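Local coordinates for protein carboxynorspermidine decarboxylase (Campylobacter jejuni subsp. jejuni 81116, PDB 3N29) that probably decarboxylates carboxynorspermidine to norspermidine with pyridoxal phosphate as cofactor, as a member of the beta/alpha-barrel-fold basic amino acid decarboxylases, at residues Leu335-Leu344 and Gly356-Leu364. Sequence-based numbering, arbitrary orientation.
Sequences LKENEFAYLL and GEYAFDKKL
The carbonyl oxygen of Y342 is held by Y358 N at 2.8 Å and brushed by E357 CA at 3.3 Å, a weaker CA-H...O contact. Y342 N returns the bond to Y358 O, while F340 and F360 exchange a second reciprocal pair and L344 N reaches G356 O. Glycine suits phi 143° at G356, having no CB to meet the preceding carbonyl oxygen. The two strands form an antiparallel beta hairpin in the C-terminal sheet domain, set between strands 294-298 and 321-325. Small A341 and A359 make a non-hydrogen-bonded pair, their CA atoms 4.5 Å apart; A341 CB meets E357 OE1, which is salt-bridged to K293. On the side of the tyrosines and phenylalanines, L344 CD1 lies 4.0 Å from the Y358 ring centroid, a CH-pi contact. The Y342 ring receives L364 CD1 over one face, 3.8 Å from its centroid. With CG anti to its carbonyl carbon (chi1 -70°), the Y342 side chain leads over the sheet face toward K363-L364, where its OH, satisfying a loop amide, accepts a rather bent bond from L364 N (2.9 Å, 145° at the hydrogen). F340 uses one ring face for the aliphatic K363 CG, 4.0 Å from the centroid. In the type I turn K336-E339, K336 N meets E339 OE1 from above the carboxylate plane, fixing the group against small A359 CB (3.6 Å from OE1), while R322 salt-bridges OE2.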
# COMPACT_ATOMS: atom_id res chain seq x y z
N LEU A 335 3.44 15.78 -27.95
CA LEU A 335 4.77 15.38 -28.34
C LEU A 335 5.39 16.51 -29.20
O LEU A 335 4.72 17.05 -30.05
CB LEU A 335 4.71 14.08 -29.12
CG LEU A 335 6.02 13.36 -29.43
CD1 LEU A 335 6.84 13.08 -28.12
CD2 LEU A 335 5.71 12.09 -30.21
N LYS A 336 6.63 16.90 -28.91
CA LYS A 336 7.31 17.84 -29.79
C LYS A 336 8.09 17.10 -30.88
O LYS A 336 8.27 15.90 -30.86
CB LYS A 336 8.19 18.78 -29.01
CG LYS A 336 7.43 19.59 -27.96
CD LYS A 336 8.37 20.50 -27.19
CE LYS A 336 7.61 21.59 -26.45
NZ LYS A 336 8.23 22.95 -26.69
N GLU A 337 8.59 17.91 -31.79
CA GLU A 337 9.07 17.49 -33.06
C GLU A 337 10.19 16.43 -32.94
O GLU A 337 10.15 15.38 -33.64
CB GLU A 337 9.50 18.81 -33.83
CG GLU A 337 8.28 19.92 -34.00
CD GLU A 337 7.72 20.68 -32.68
OE1 GLU A 337 8.47 21.18 -31.82
OE2 GLU A 337 6.49 20.84 -32.56
N ASN A 338 11.18 16.67 -32.09
CA ASN A 338 12.35 15.77 -32.00
C ASN A 338 12.28 14.85 -30.75
O ASN A 338 13.29 14.41 -30.25
CB ASN A 338 13.66 16.56 -32.00
CG ASN A 338 13.93 17.34 -33.33
OD1 ASN A 338 13.56 16.93 -34.45
ND2 ASN A 338 14.60 18.47 -33.18
N GLU A 339 11.09 14.56 -30.24
CA GLU A 339 10.95 13.67 -29.07
C GLU A 339 10.46 12.26 -29.39
O GLU A 339 9.97 11.99 -30.49
CB GLU A 339 10.00 14.30 -28.09
CG GLU A 339 10.55 15.64 -27.51
CD GLU A 339 9.51 16.31 -26.64
OE1 GLU A 339 8.29 16.14 -26.88
OE2 GLU A 339 9.89 16.96 -25.66
N PHE A 340 10.52 11.39 -28.39
CA PHE A 340 10.05 10.01 -28.49
C PHE A 340 9.13 9.72 -27.30
O PHE A 340 9.53 9.98 -26.15
CB PHE A 340 11.22 9.05 -28.47
CG PHE A 340 12.22 9.34 -29.54
CD1 PHE A 340 12.02 8.84 -30.83
CD2 PHE A 340 13.28 10.18 -29.30
CE1 PHE A 340 12.91 9.15 -31.86
CE2 PHE A 340 14.20 10.49 -30.35
CZ PHE A 340 13.98 9.99 -31.61
N ALA A 341 7.89 9.28 -27.57
CA ALA A 341 6.91 8.97 -26.53
C ALA A 341 7.03 7.51 -26.07
O ALA A 341 7.05 6.58 -26.93
CB ALA A 341 5.44 9.19 -27.06
N TYR A 342 6.97 7.30 -24.77
CA TYR A 342 6.83 5.95 -24.20
C TYR A 342 5.81 5.90 -23.04
O TYR A 342 5.74 6.85 -22.19
CB TYR A 342 8.18 5.55 -23.64
CG TYR A 342 9.28 5.28 -24.65
CD1 TYR A 342 9.53 4.00 -25.09
CD2 TYR A 342 10.09 6.30 -25.08
CE1 TYR A 342 10.55 3.73 -26.01
CE2 TYR A 342 11.10 6.08 -25.98
CZ TYR A 342 11.31 4.78 -26.46
OH TYR A 342 12.32 4.60 -27.31
N LEU A 343 5.04 4.82 -22.97
CA LEU A 343 4.34 4.42 -21.74
C LEU A 343 5.39 3.79 -20.80
O LEU A 343 6.12 2.88 -21.20
CB LEU A 343 3.21 3.43 -22.04
CG LEU A 343 1.92 4.02 -22.61
CD1 LEU A 343 0.90 2.83 -22.97
CD2 LEU A 343 1.34 4.99 -21.58
N LEU A 344 5.53 4.31 -19.60
CA LEU A 344 6.39 3.70 -18.58
C LEU A 344 5.51 2.89 -17.66
O LEU A 344 4.43 3.39 -17.23
CB LEU A 344 7.06 4.78 -17.75
CG LEU A 344 8.02 5.70 -18.49
CD1 LEU A 344 8.70 6.64 -17.46
CD2 LEU A 344 9.06 5.01 -19.38
N GLY A 356 2.46 6.41 -16.60
CA GLY A 356 2.02 7.46 -17.49
C GLY A 356 2.74 7.40 -18.82
O GLY A 356 3.52 6.47 -19.07
N GLU A 357 2.46 8.36 -19.73
CA GLU A 357 3.11 8.44 -21.02
C GLU A 357 4.02 9.66 -21.01
O GLU A 357 3.58 10.73 -20.57
CB GLU A 357 2.06 8.65 -22.13
CG GLU A 357 2.63 8.48 -23.46
CD GLU A 357 1.64 8.85 -24.60
OE1 GLU A 357 2.12 9.03 -25.78
OE2 GLU A 357 0.44 9.01 -24.30
N TYR A 358 5.29 9.48 -21.37
CA TYR A 358 6.28 10.53 -21.25
C TYR A 358 7.07 10.68 -22.54
O TYR A 358 7.23 9.70 -23.32
CB TYR A 358 7.27 10.17 -20.12
CG TYR A 358 6.72 9.96 -18.72
CD1 TYR A 358 6.88 10.93 -17.75
CD2 TYR A 358 6.03 8.79 -18.36
CE1 TYR A 358 6.40 10.74 -16.46
CE2 TYR A 358 5.53 8.59 -17.03
CZ TYR A 358 5.72 9.57 -16.10
OH TYR A 358 5.28 9.38 -14.81
N ALA A 359 7.56 11.90 -22.75
CA ALA A 359 8.30 12.28 -23.90
C ALA A 359 9.74 12.42 -23.46
O ALA A 359 10.01 13.11 -22.45
CB ALA A 359 7.83 13.63 -24.41
N PHE A 360 10.63 11.76 -24.22
CA PHE A 360 12.08 11.84 -24.04
C PHE A 360 12.75 12.44 -25.30
O PHE A 360 12.16 12.40 -26.39
CB PHE A 360 12.65 10.43 -23.79
CG PHE A 360 12.17 9.77 -22.52
CD1 PHE A 360 12.96 9.80 -21.36
CD2 PHE A 360 10.96 9.10 -22.47
CE1 PHE A 360 12.56 9.15 -20.19
CE2 PHE A 360 10.54 8.49 -21.29
CZ PHE A 360 11.31 8.53 -20.15
N ASP A 361 13.97 12.98 -25.12
CA ASP A 361 14.83 13.51 -26.22
C ASP A 361 15.52 12.46 -27.07
O ASP A 361 16.08 12.78 -28.12
CB ASP A 361 16.00 14.29 -25.63
CG ASP A 361 15.61 15.64 -25.18
OD1 ASP A 361 14.40 15.98 -25.24
OD2 ASP A 361 16.51 16.41 -24.79
N LYS A 362 15.57 11.23 -26.59
CA LYS A 362 16.19 10.14 -27.37
C LYS A 362 15.49 8.82 -27.06
O LYS A 362 14.76 8.74 -26.08
CB LYS A 362 17.68 10.05 -27.01
CG LYS A 362 17.93 10.12 -25.53
CD LYS A 362 19.34 9.56 -25.13
CE LYS A 362 19.30 9.02 -23.68
NZ LYS A 362 20.56 8.26 -23.32
N LYS A 363 15.67 7.82 -27.91
CA LYS A 363 15.02 6.55 -27.69
C LYS A 363 15.57 5.93 -26.44
O LYS A 363 16.72 6.11 -26.11
CB LYS A 363 15.24 5.57 -28.85
CG LYS A 363 14.55 6.01 -30.10
CD LYS A 363 14.95 5.13 -31.30
CE LYS A 363 14.09 5.47 -32.47
NZ LYS A 363 12.73 4.92 -32.28
N LEU A 364 14.71 5.22 -25.73
CA LEU A 364 15.14 4.41 -24.62
C LEU A 364 15.74 3.10 -25.08
O LEU A 364 15.40 2.58 -26.15
CB LEU A 364 13.94 4.12 -23.69
CG LEU A 364 13.33 5.32 -22.97
CD1 LEU A 364 12.07 4.89 -22.15
CD2 LEU A 364 14.51 5.96 -22.17
O HOH W 1 11.48 15.68 -23.61